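Local coordinates for envelopment polyprotein (Bovine Schmallenberg virus BH80/Germany/2011, PDB 7A56) that probably fuses the viral and host membranes during entry as the class II fusion glycoprotein Gc, modelled here as a postfusion trimer, at residues P50-Q55 and I103-R108; I125-K130 and R297-N302; I143-Q146 and V150-S153; F211-T214 and P220-S223; D283-C286 and K292-I295. One frame throughout, in Å; residues are numbered along the deposited sequence.

Contact 1 of 5, residues P50-Q55 and I103-R108; sequences PAIIPQ and IIYVRR
In the elongated, β-rich fold of a class II fusion protein, the loop between strands 44-46 and 61-67 packs Ile52 and Pro54 on Ile103 and Tyr105 of the long strand 98-134. Ile52 does most of the work. Its CG2, anti to the backbone N (chi1 of CG1 -62°), sits over one face of the Tyr105 ring, 4.3 Å from the centroid, in a CH-pi contact. The CG1 arm reaches out over the CD2-CE2 rim of the same face, where CD1 comes within 3.6 Å of Tyr105 CE2. On the opposite face of the ring lies Arg107 CA, offset toward the rim, so the phenol is sandwiched between the loop and its own strand. Ile52 CG2 also rests 4.0 Å from Ile103 CG2. Two residues on, Pro54 crosses Ile103 at about a right angle, its CD 3.8 Å from Ile103 CD1. Other partners also hold the loop: Ala51 pairs through its backbone with Ile384, and Ile53 N bonds to Thr383 OG1. Arg107 and Arg108 form a classic β bulge opposite Glu201, to which Arg108 makes a salt bridge. Within the strand, Arg107 NH1 gives a weak hydrogen bond to Tyr105 OH, 3.2 Å long.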
# COMPACT_ATOMS: atom_id res chain seq x y z
N PRO A 50 8.85 -8.75 33.09
CA PRO A 50 10.30 -8.78 32.83
C PRO A 50 10.94 -7.40 32.95
O PRO A 50 10.27 -6.35 32.98
CB PRO A 50 10.40 -9.26 31.38
CG PRO A 50 9.09 -9.87 31.07
CD PRO A 50 8.07 -9.18 31.92
N ALA A 51 12.29 -7.42 32.97
CA ALA A 51 13.09 -6.19 33.09
C ALA A 51 12.76 -5.23 31.96
O ALA A 51 12.56 -5.65 30.81
CB ALA A 51 14.59 -6.52 33.06
N ILE A 52 12.60 -3.95 32.30
CA ILE A 52 12.30 -2.91 31.32
C ILE A 52 13.27 -1.78 31.64
O ILE A 52 13.09 -1.06 32.65
CB ILE A 52 10.83 -2.45 31.37
CG1 ILE A 52 9.83 -3.60 31.04
CG2 ILE A 52 10.55 -1.25 30.41
CD1 ILE A 52 8.52 -3.38 31.80
N ILE A 53 14.30 -1.65 30.82
CA ILE A 53 15.38 -0.68 30.99
C ILE A 53 15.39 0.20 29.73
O ILE A 53 15.67 -0.31 28.63
CB ILE A 53 16.73 -1.37 31.21
CG1 ILE A 53 16.66 -2.31 32.43
CG2 ILE A 53 17.83 -0.29 31.42
CD1 ILE A 53 17.88 -3.16 32.62
N PRO A 54 15.02 1.47 29.84
CA PRO A 54 14.68 2.25 28.63
C PRO A 54 15.87 2.54 27.72
O PRO A 54 16.94 2.94 28.16
CB PRO A 54 14.07 3.54 29.20
CG PRO A 54 14.50 3.60 30.64
CD PRO A 54 14.68 2.17 31.09
N GLN A 55 15.65 2.35 26.42
CA GLN A 55 16.67 2.61 25.40
C GLN A 55 16.54 3.98 24.76
O GLN A 55 17.48 4.41 24.07
CB GLN A 55 16.55 1.58 24.24
CG GLN A 55 16.98 0.16 24.63
CD GLN A 55 16.45 -0.82 23.63
OE1 GLN A 55 15.23 -1.02 23.56
NE2 GLN A 55 17.33 -1.41 22.81
N ILE A 103 9.01 5.33 33.76
CA ILE A 103 9.34 4.84 32.42
C ILE A 103 8.06 4.85 31.60
O ILE A 103 7.01 4.41 32.08
CB ILE A 103 9.97 3.44 32.53
CG1 ILE A 103 11.39 3.56 33.14
CG2 ILE A 103 10.04 2.68 31.16
CD1 ILE A 103 11.91 2.20 33.68
N ILE A 104 8.12 5.43 30.40
CA ILE A 104 7.02 5.33 29.44
C ILE A 104 7.31 4.16 28.50
O ILE A 104 8.32 4.17 27.77
CB ILE A 104 6.85 6.64 28.65
CG1 ILE A 104 6.77 7.88 29.57
CG2 ILE A 104 5.70 6.52 27.60
CD1 ILE A 104 5.53 7.84 30.51
N TYR A 105 6.46 3.12 28.53
CA TYR A 105 6.85 1.83 27.94
C TYR A 105 5.79 1.45 26.91
O TYR A 105 4.61 1.33 27.26
CB TYR A 105 7.02 0.80 29.06
CG TYR A 105 6.96 -0.68 28.65
CD1 TYR A 105 7.55 -1.12 27.49
CD2 TYR A 105 6.32 -1.60 29.46
CE1 TYR A 105 7.47 -2.50 27.11
CE2 TYR A 105 6.24 -2.95 29.11
CZ TYR A 105 6.82 -3.39 27.95
OH TYR A 105 6.72 -4.70 27.67
N VAL A 106 6.20 1.26 25.65
CA VAL A 106 5.24 0.86 24.57
C VAL A 106 5.17 -0.67 24.61
O VAL A 106 5.99 -1.39 24.05
CB VAL A 106 5.65 1.42 23.22
CG1 VAL A 106 4.55 1.11 22.11
CG2 VAL A 106 5.88 2.93 23.31
N ARG A 107 4.18 -1.18 25.34
CA ARG A 107 4.20 -2.60 25.65
C ARG A 107 3.80 -3.45 24.45
O ARG A 107 4.32 -4.54 24.29
CB ARG A 107 3.28 -2.90 26.82
CG ARG A 107 3.29 -4.41 27.17
CD ARG A 107 2.83 -4.70 28.56
NE ARG A 107 2.57 -6.13 28.71
CZ ARG A 107 3.47 -7.07 28.98
NH1 ARG A 107 4.77 -6.77 29.15
NH2 ARG A 107 3.03 -8.34 29.08
N ARG A 108 2.90 -2.97 23.61
CA ARG A 108 2.55 -3.78 22.43
C ARG A 108 2.25 -2.87 21.25
O ARG A 108 1.59 -1.83 21.40
CB ARG A 108 1.38 -4.70 22.75
CG ARG A 108 0.88 -5.52 21.51
CD ARG A 108 -0.26 -6.48 21.97
NE ARG A 108 -1.47 -5.71 22.30
CZ ARG A 108 -1.98 -5.59 23.52
NH1 ARG A 108 -1.41 -6.19 24.55
NH2 ARG A 108 -3.08 -4.85 23.70

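Contact 2 of 5, residues I125-K130 and R297-N302; sequences IGINAK and RRCFDN
Asn302 ND2, a few residues along the chain from where Cys299 meets Ile127, is gripped twice: it gives hydrogen bonds to Thr124 OG1 and to Gly122 O, both just ahead of segment 125-130. That ties the far end of the 297-302 loop to the same long strand that supplies Ile127. The contact proper is apolar and on the strand side rests almost wholly on Ile127. Its two branches reach over different parts of the loop. CG2 lies anti to the backbone N and approaches Cys299 CB at 3.8 Å, while the extended CG1 arm (chi2 177°) carries CD1 onto the peptide joining Arg298 and Cys299, 3.7 Å from Cys299 N and 3.9 Å from Arg298 C. CG2 thus meets the cysteine side chain, while CD1 lies mainly on backbone and also near Cys299 CB. Cys299 turns SG away from its own backbone N (chi1 -176°), and this sulfur forms the disulfide with Cys179 on the neighbouring strand 172-183, where Asp181 OD1 also takes a bond from Phe300 N. Arg298 NH2 stands 3.3 Å from Asp301 OD1, but no N-H of the guanidinium points at that oxygen, so the link is one of charge alone. Arg297 NH1 bonds to Pro140 O of the second subunit. A disulfide-pinned loop laid against a long antiparallel strand, beside a trimer contact, fits the elongated, cystine-rich fold of a class II fusion glycoprotein.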
# COMPACT_ATOMS: atom_id res chain seq x y z
N ILE A 125 -3.70 -34.55 -9.66
CA ILE A 125 -3.29 -35.94 -9.50
C ILE A 125 -4.21 -36.91 -10.22
O ILE A 125 -4.01 -38.12 -10.11
CB ILE A 125 -3.21 -36.32 -8.03
CG1 ILE A 125 -4.60 -36.23 -7.38
CG2 ILE A 125 -2.24 -35.33 -7.36
CD1 ILE A 125 -4.65 -36.83 -6.02
N GLY A 126 -5.24 -36.41 -10.88
CA GLY A 126 -6.15 -37.32 -11.58
C GLY A 126 -7.25 -36.49 -12.20
O GLY A 126 -7.32 -35.29 -12.00
N ILE A 127 -8.09 -37.16 -13.02
CA ILE A 127 -9.22 -36.49 -13.67
C ILE A 127 -10.46 -37.32 -13.46
O ILE A 127 -10.52 -38.48 -13.90
CB ILE A 127 -9.00 -36.31 -15.19
CG1 ILE A 127 -7.66 -35.59 -15.45
CG2 ILE A 127 -10.21 -35.60 -15.82
CD1 ILE A 127 -7.30 -35.42 -16.96
N ASN A 128 -11.50 -36.71 -12.88
CA ASN A 128 -12.84 -37.31 -12.96
C ASN A 128 -13.43 -36.99 -14.32
O ASN A 128 -13.44 -35.83 -14.73
CB ASN A 128 -13.77 -36.75 -11.90
CG ASN A 128 -13.50 -37.31 -10.51
OD1 ASN A 128 -13.49 -38.52 -10.30
ND2 ASN A 128 -13.33 -36.44 -9.56
N ALA A 129 -13.94 -38.01 -15.02
CA ALA A 129 -14.39 -37.85 -16.41
C ALA A 129 -15.68 -38.65 -16.68
O ALA A 129 -15.92 -39.70 -16.09
CB ALA A 129 -13.32 -38.30 -17.45
N LYS A 130 -16.50 -38.11 -17.57
CA LYS A 130 -17.61 -38.86 -18.15
C LYS A 130 -17.55 -38.70 -19.67
O LYS A 130 -17.09 -37.68 -20.16
CB LYS A 130 -18.97 -38.38 -17.65
CG LYS A 130 -18.98 -38.13 -16.14
CD LYS A 130 -20.39 -38.28 -15.64
CE LYS A 130 -20.54 -37.91 -14.17
NZ LYS A 130 -22.00 -37.84 -13.89
N ARG A 297 -5.54 -36.17 -21.66
CA ARG A 297 -4.22 -35.95 -21.07
C ARG A 297 -4.20 -34.75 -20.15
O ARG A 297 -3.21 -34.56 -19.43
CB ARG A 297 -3.15 -35.75 -22.15
CG ARG A 297 -2.89 -36.99 -23.03
CD ARG A 297 -2.29 -36.56 -24.40
NE ARG A 297 -2.13 -37.77 -25.24
CZ ARG A 297 -1.06 -38.58 -25.26
NH1 ARG A 297 0.03 -38.32 -24.53
NH2 ARG A 297 -1.08 -39.67 -26.02
N ARG A 298 -5.25 -33.94 -20.17
CA ARG A 298 -5.34 -32.83 -19.23
C ARG A 298 -6.78 -32.37 -19.26
O ARG A 298 -7.42 -32.44 -20.30
CB ARG A 298 -4.37 -31.67 -19.58
CG ARG A 298 -4.16 -30.65 -18.45
CD ARG A 298 -3.06 -29.66 -18.81
NE ARG A 298 -3.53 -28.75 -19.84
CZ ARG A 298 -2.76 -28.17 -20.77
NH1 ARG A 298 -1.44 -28.42 -20.78
NH2 ARG A 298 -3.31 -27.39 -21.70
N CYS A 299 -7.30 -31.95 -18.11
CA CYS A 299 -8.64 -31.36 -18.08
C CYS A 299 -8.54 -29.86 -17.90
O CYS A 299 -8.61 -29.09 -18.88
CB CYS A 299 -9.50 -32.00 -16.96
SG CYS A 299 -11.22 -31.37 -16.95
N PHE A 300 -8.38 -29.40 -16.64
CA PHE A 300 -8.13 -28.00 -16.43
C PHE A 300 -6.67 -27.68 -16.72
O PHE A 300 -5.81 -28.55 -16.62
CB PHE A 300 -8.37 -27.58 -14.96
CG PHE A 300 -9.79 -27.81 -14.41
CD1 PHE A 300 -10.92 -27.64 -15.20
CD2 PHE A 300 -9.97 -28.09 -13.05
CE1 PHE A 300 -12.22 -27.81 -14.66
CE2 PHE A 300 -11.27 -28.28 -12.51
CZ PHE A 300 -12.39 -28.11 -13.30
N ASP A 301 -6.37 -26.39 -16.91
CA ASP A 301 -5.03 -25.88 -16.65
C ASP A 301 -4.81 -25.76 -15.14
O ASP A 301 -5.73 -25.39 -14.41
CB ASP A 301 -4.83 -24.48 -17.25
CG ASP A 301 -4.92 -24.48 -18.79
OD1 ASP A 301 -4.13 -25.22 -19.41
OD2 ASP A 301 -5.72 -23.69 -19.34
N ASN A 302 -3.61 -26.07 -14.65
CA ASN A 302 -3.32 -25.94 -13.21
C ASN A 302 -1.93 -25.34 -13.07
O ASN A 302 -0.96 -25.94 -13.52
CB ASN A 302 -3.39 -27.27 -12.45
CG ASN A 302 -3.31 -27.09 -10.89
OD1 ASN A 302 -3.00 -25.98 -10.38
ND2 ASN A 302 -3.64 -28.14 -10.16

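Contact 3 of 5, residues I143-Q146 and V150-S153; sequences IPHQ and VTFS
Thr151 is wedged between Ile143 and His145, and the rotamers of all three explain the fit. The His145 ring stands between its backbone N and carbonyl carbon, the crowded position (chi1 58°), which swings it back over its own chain. ND1 then gives a hydrogen bond to Ile143 O, 2.7 Å long with an N-H...O angle of 158°; the oxygen lies in the ring plane, at the edge. This bond spans Pro144 and fixes the rotation of the imidazole, leaving one face turned to Thr151. Over that face sits Thr151 CG2, 3.8 Å from the ring centroid, a CH-pi contact in which CG and ND1 are the nearest ring atoms. The segment 143-146 belongs to the connection from strand 98-134 to strand 150-158, doubling back over the start of the latter in a cystine-rich region of this class II fold, next to a subunit boundary. Threonine's chi1 of 56° points CG2 at the histidine and leaves OG1 to make a weak hydrogen bond with Lys281 NZ of the third subunit. Ile143 divides its branches along the strand: CG2 packs 3.7 Å from Thr151 CB, and CD1 settles 3.6 Å from Ser153 CB and 3.7 Å from Ser153 OG. The same isoleucine is packed by Arg297 of the third subunit, while Phe152, on the reverse side of the strand, meets the ring of Phe282.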
# COMPACT_ATOMS: atom_id res chain seq x y z
N ILE A 143 -23.12 -29.56 -24.81
CA ILE A 143 -22.60 -30.83 -24.30
C ILE A 143 -23.10 -31.00 -22.87
O ILE A 143 -22.84 -30.12 -22.02
CB ILE A 143 -21.06 -30.83 -24.34
CG1 ILE A 143 -20.49 -30.52 -25.75
CG2 ILE A 143 -20.48 -32.09 -23.69
CD1 ILE A 143 -20.94 -31.51 -26.88
N PRO A 144 -23.80 -32.08 -22.52
CA PRO A 144 -24.26 -32.22 -21.12
C PRO A 144 -23.11 -32.31 -20.12
O PRO A 144 -22.09 -32.97 -20.34
CB PRO A 144 -25.09 -33.51 -21.15
CG PRO A 144 -24.64 -34.22 -22.30
CD PRO A 144 -24.22 -33.21 -23.34
N HIS A 145 -23.29 -31.64 -18.98
CA HIS A 145 -22.23 -31.69 -17.98
C HIS A 145 -22.78 -31.22 -16.63
O HIS A 145 -23.77 -30.48 -16.56
CB HIS A 145 -21.05 -30.81 -18.38
CG HIS A 145 -21.39 -29.38 -18.60
ND1 HIS A 145 -22.13 -28.94 -19.68
CD2 HIS A 145 -21.03 -28.26 -17.92
CE1 HIS A 145 -22.26 -27.63 -19.62
NE2 HIS A 145 -21.59 -27.19 -18.57
N GLN A 146 -22.12 -31.68 -15.57
CA GLN A 146 -22.33 -31.11 -14.24
C GLN A 146 -21.75 -29.71 -14.12
O GLN A 146 -20.80 -29.31 -14.80
CB GLN A 146 -21.72 -32.02 -13.19
CG GLN A 146 -22.39 -33.39 -13.17
CD GLN A 146 -21.48 -34.48 -12.63
OE1 GLN A 146 -20.73 -35.09 -13.38
NE2 GLN A 146 -21.54 -34.72 -11.32
N VAL A 150 -15.72 -29.11 -17.15
CA VAL A 150 -15.52 -28.50 -18.46
C VAL A 150 -15.84 -29.58 -19.50
O VAL A 150 -15.80 -30.78 -19.21
CB VAL A 150 -14.13 -27.87 -18.70
CG1 VAL A 150 -13.89 -26.65 -17.73
CG2 VAL A 150 -13.02 -28.88 -18.46
N THR A 151 -16.25 -29.17 -20.69
CA THR A 151 -16.68 -30.15 -21.70
C THR A 151 -15.66 -30.34 -22.82
O THR A 151 -14.76 -29.53 -23.03
CB THR A 151 -18.02 -29.74 -22.32
OG1 THR A 151 -17.88 -28.43 -22.85
CG2 THR A 151 -19.13 -29.70 -21.25
N PHE A 152 -15.84 -31.44 -23.57
CA PHE A 152 -15.04 -31.64 -24.75
C PHE A 152 -15.87 -32.44 -25.74
O PHE A 152 -16.77 -33.18 -25.34
CB PHE A 152 -13.73 -32.41 -24.47
CG PHE A 152 -13.90 -33.64 -23.60
CD1 PHE A 152 -14.26 -34.87 -24.16
CD2 PHE A 152 -13.65 -33.56 -22.22
CE1 PHE A 152 -14.43 -35.99 -23.38
CE2 PHE A 152 -13.80 -34.70 -21.41
CZ PHE A 152 -14.21 -35.93 -22.02
N SER A 153 -15.58 -32.28 -27.03
CA SER A 153 -16.35 -33.05 -28.03
C SER A 153 -15.61 -33.05 -29.36
O SER A 153 -14.81 -32.15 -29.65
CB SER A 153 -17.77 -32.50 -28.23
OG SER A 153 -17.72 -31.15 -28.70

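Contact 4 of 5, residues F211-T214 and P220-S223; sequences FCST and PLIS
The flat carbonyl group of Thr214 is approached at its oxygen by two partners: Leu221 CD2 from across the contact, 3.5 Å from Thr214 O, and the hydroxyl of Ser213, which gives a hydrogen bond of 2.8 Å from OG to Thr214 O. Both lie modestly out of the carbonyl plane on the same side, the hydroxyl tilted by 19°, and neither sits flat over the C=O group. This is a contact between two β-sheets: strand 209-214 belongs to one, and the short strand 221-222 is, within this chain, an outermost strand of a separate five-stranded sheet. No backbone pairing forms across the 8.0 Å between Ser213 CA and Leu221 CA, and the leucine side chain spans the gap. Side-chain packing between two sheets is consistent with the β-sandwich of the central domain of class II fusion proteins. Serine's hydroxyl extends opposite its backbone N (chi1 176°), beside the carbonyl carbon, and so can curl onto the next residue's oxygen. The bond is bent at its acceptor, with a C=O...OG angle of 131°, and it satisfies the hydroxyl although a leucine methyl lies alongside. The disulfide from Cys212 to Cys203 staples strand 209-214 to strand 197-206. Leu221 also packs on Phe43, Val202 and Leu228, and Pro220 and Ile222 pack on Lys57 of the third subunit. The leucine spreads both methyls over Ser213: CD2 is 3.6 Å from OG, and CD1 is 4.0 Å from CB.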
# COMPACT_ATOMS: atom_id res chain seq x y z
N PHE A 211 1.42 0.29 34.95
CA PHE A 211 0.03 0.69 34.76
C PHE A 211 -0.22 0.90 33.28
O PHE A 211 0.36 1.80 32.66
CB PHE A 211 -0.27 1.96 35.57
CG PHE A 211 -0.09 1.75 37.04
CD1 PHE A 211 -1.13 1.22 37.82
CD2 PHE A 211 1.14 1.99 37.65
CE1 PHE A 211 -0.94 0.98 39.17
CE2 PHE A 211 1.32 1.78 39.01
CZ PHE A 211 0.28 1.26 39.77
N CYS A 212 -1.08 0.06 32.69
CA CYS A 212 -1.12 -0.07 31.25
C CYS A 212 -2.51 0.18 30.69
O CYS A 212 -3.50 -0.02 31.37
CB CYS A 212 -0.69 -1.48 30.81
SG CYS A 212 0.94 -1.90 31.40
N SER A 213 -2.55 0.60 29.44
CA SER A 213 -3.85 0.72 28.77
C SER A 213 -3.66 0.69 27.26
O SER A 213 -2.63 1.18 26.74
CB SER A 213 -4.52 2.06 29.19
OG SER A 213 -5.73 2.22 28.47
N THR A 214 -4.65 0.14 26.55
CA THR A 214 -4.63 0.32 25.11
C THR A 214 -4.87 1.81 24.86
O THR A 214 -5.45 2.50 25.69
CB THR A 214 -5.70 -0.57 24.40
OG1 THR A 214 -6.95 -0.38 25.01
CG2 THR A 214 -5.38 -2.00 24.58
N PRO A 220 -7.19 10.05 23.97
CA PRO A 220 -5.96 10.12 24.78
C PRO A 220 -6.19 9.55 26.17
O PRO A 220 -7.32 9.50 26.66
CB PRO A 220 -5.69 11.63 24.86
CG PRO A 220 -6.30 12.20 23.60
CD PRO A 220 -7.57 11.37 23.42
N LEU A 221 -5.09 9.17 26.81
CA LEU A 221 -5.15 8.62 28.16
C LEU A 221 -4.95 9.77 29.15
O LEU A 221 -3.93 10.48 29.10
CB LEU A 221 -4.10 7.53 28.35
CG LEU A 221 -4.14 6.34 27.30
CD1 LEU A 221 -2.99 5.39 27.67
CD2 LEU A 221 -5.43 5.61 27.32
N ILE A 222 -5.95 10.01 29.98
CA ILE A 222 -5.94 11.20 30.84
C ILE A 222 -5.99 10.77 32.29
O ILE A 222 -6.94 10.10 32.70
CB ILE A 222 -7.13 12.14 30.56
CG1 ILE A 222 -7.15 12.62 29.10
CG2 ILE A 222 -7.17 13.36 31.55
CD1 ILE A 222 -5.89 13.37 28.62
N SER A 223 -5.00 11.20 33.09
CA SER A 223 -5.08 11.18 34.54
C SER A 223 -4.72 12.59 35.01
O SER A 223 -4.40 13.46 34.18
CB SER A 223 -4.15 10.12 35.15
OG SER A 223 -2.77 10.44 34.89

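Contact 5 of 5, residues D283-C286 and K292-I295; sequences DYVC and KDVI
Lys292 enters first, its aliphatic chain lying alongside Tyr284 and pointing the same way, with CD 3.9 Å from Tyr284 CD2. Bends at chi2 and chi4 turn NZ away from the ring, to a salt bridge with Glu133 and a hydrogen bond to Cys162 O. Asp293 follows and starts the antiparallel pairing with Val285: Asp293 N donates to Val285 O over 3.1 Å, and Val285 N returns a bond of 2.9 Å to Asp293 O. That carbonyl also receives a CA-H...O contact from Tyr284 CA, while the carboxylate turns to His287 through OD2. Val294 then faces Tyr284 as a non-hydrogen-bonded pair. Ile295 closes the register against Asp283, Asp283 N giving 3.0 Å to Ile295 O and Ile295 N giving 2.8 Å to Asp283 O. On the face of the hairpin bearing Asp283, Val285, Asp293 and Ile295, Ile295 CD1 rests 4.0 Å from Val285 CG2. This two-stranded β-hairpin is anchored by the Cys286–Cys162 disulfide. Asp283 reaches the second subunit, where OD1 forms a salt bridge with Arg156, while the Tyr284 and Lys292 side of the hairpin lies against Ser157 of strand 150-158 and Leu175 of strand 172-183.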
# COMPACT_ATOMS: atom_id res chain seq x y z
N ASP A 283 -8.55 -36.51 -27.19
CA ASP A 283 -8.52 -37.17 -28.50
C ASP A 283 -9.09 -38.55 -28.29
O ASP A 283 -9.55 -38.90 -27.19
CB ASP A 283 -7.06 -37.16 -29.07
CG ASP A 283 -7.02 -37.13 -30.61
OD1 ASP A 283 -7.99 -37.63 -31.21
OD2 ASP A 283 -6.00 -36.67 -31.19
N TYR A 284 -9.09 -39.37 -29.35
CA TYR A 284 -9.63 -40.70 -29.19
C TYR A 284 -8.96 -41.64 -30.19
O TYR A 284 -8.44 -41.21 -31.23
CB TYR A 284 -11.16 -40.70 -29.41
CG TYR A 284 -11.63 -40.27 -30.81
CD1 TYR A 284 -11.86 -38.92 -31.10
CD2 TYR A 284 -11.88 -41.20 -31.81
CE1 TYR A 284 -12.30 -38.51 -32.34
CE2 TYR A 284 -12.31 -40.79 -33.09
CZ TYR A 284 -12.53 -39.47 -33.33
OH TYR A 284 -12.93 -39.05 -34.56
N VAL A 285 -9.09 -42.95 -29.89
CA VAL A 285 -8.58 -44.06 -30.71
C VAL A 285 -9.76 -44.90 -31.19
O VAL A 285 -10.78 -45.02 -30.50
CB VAL A 285 -7.55 -44.90 -29.91
CG1 VAL A 285 -7.19 -46.14 -30.54
CG2 VAL A 285 -6.23 -44.06 -29.72
N CYS A 286 -9.64 -45.43 -32.41
CA CYS A 286 -10.72 -46.15 -33.09
C CYS A 286 -10.67 -47.63 -32.86
O CYS A 286 -9.60 -48.24 -32.68
CB CYS A 286 -10.68 -45.90 -34.61
SG CYS A 286 -10.94 -44.17 -35.01
N LYS A 292 -15.15 -46.09 -29.25
CA LYS A 292 -13.84 -45.44 -29.24
C LYS A 292 -13.30 -45.30 -27.81
O LYS A 292 -14.07 -45.22 -26.85
CB LYS A 292 -13.92 -44.04 -29.90
CG LYS A 292 -14.45 -44.19 -31.39
CD LYS A 292 -15.38 -42.99 -31.77
CE LYS A 292 -16.17 -43.35 -33.06
NZ LYS A 292 -16.72 -44.72 -33.05
N ASP A 293 -11.97 -45.30 -27.69
CA ASP A 293 -11.31 -44.97 -26.41
C ASP A 293 -11.02 -43.49 -26.34
O ASP A 293 -10.38 -42.95 -27.25
CB ASP A 293 -10.00 -45.74 -26.22
CG ASP A 293 -10.17 -47.24 -26.32
OD1 ASP A 293 -11.11 -47.81 -25.73
OD2 ASP A 293 -9.35 -47.88 -27.01
N VAL A 294 -11.41 -42.85 -25.23
CA VAL A 294 -11.15 -41.44 -24.97
C VAL A 294 -9.75 -41.31 -24.39
O VAL A 294 -9.41 -42.03 -23.45
CB VAL A 294 -12.22 -40.88 -24.02
CG1 VAL A 294 -11.84 -39.50 -23.50
CG2 VAL A 294 -13.58 -40.84 -24.76
N ILE A 295 -8.93 -40.45 -24.99
CA ILE A 295 -7.60 -40.16 -24.45
C ILE A 295 -7.66 -38.76 -23.88
O ILE A 295 -7.96 -37.80 -24.60
CB ILE A 295 -6.49 -40.28 -25.51
CG1 ILE A 295 -6.73 -41.51 -26.45
CG2 ILE A 295 -5.05 -40.26 -24.80
CD1 ILE A 295 -6.33 -42.81 -25.89

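The five contacts fall into two groups toward opposite ends of a long molecule. Contacts 1 and 4 are centred about 15 Å apart and touch where Arg108 packs on Thr214. Contacts 2, 3 and 5 gather with centres about 13 to 16 Å from one another, roughly 58 to 76 Å from the first pair. Strand 98-134 spans both groups, serving contact 1 and later contact 2. Along the chain contact 1 closes first; contacts 3, 4 and 5 then follow in turn inside the loop that contact 2 closes, so the chain leaves the far group for contact 4 and returns. Contacts 2 and 5 touch the second subunit, contacts 3 and 4 the third, as expected in a postfusion trimer.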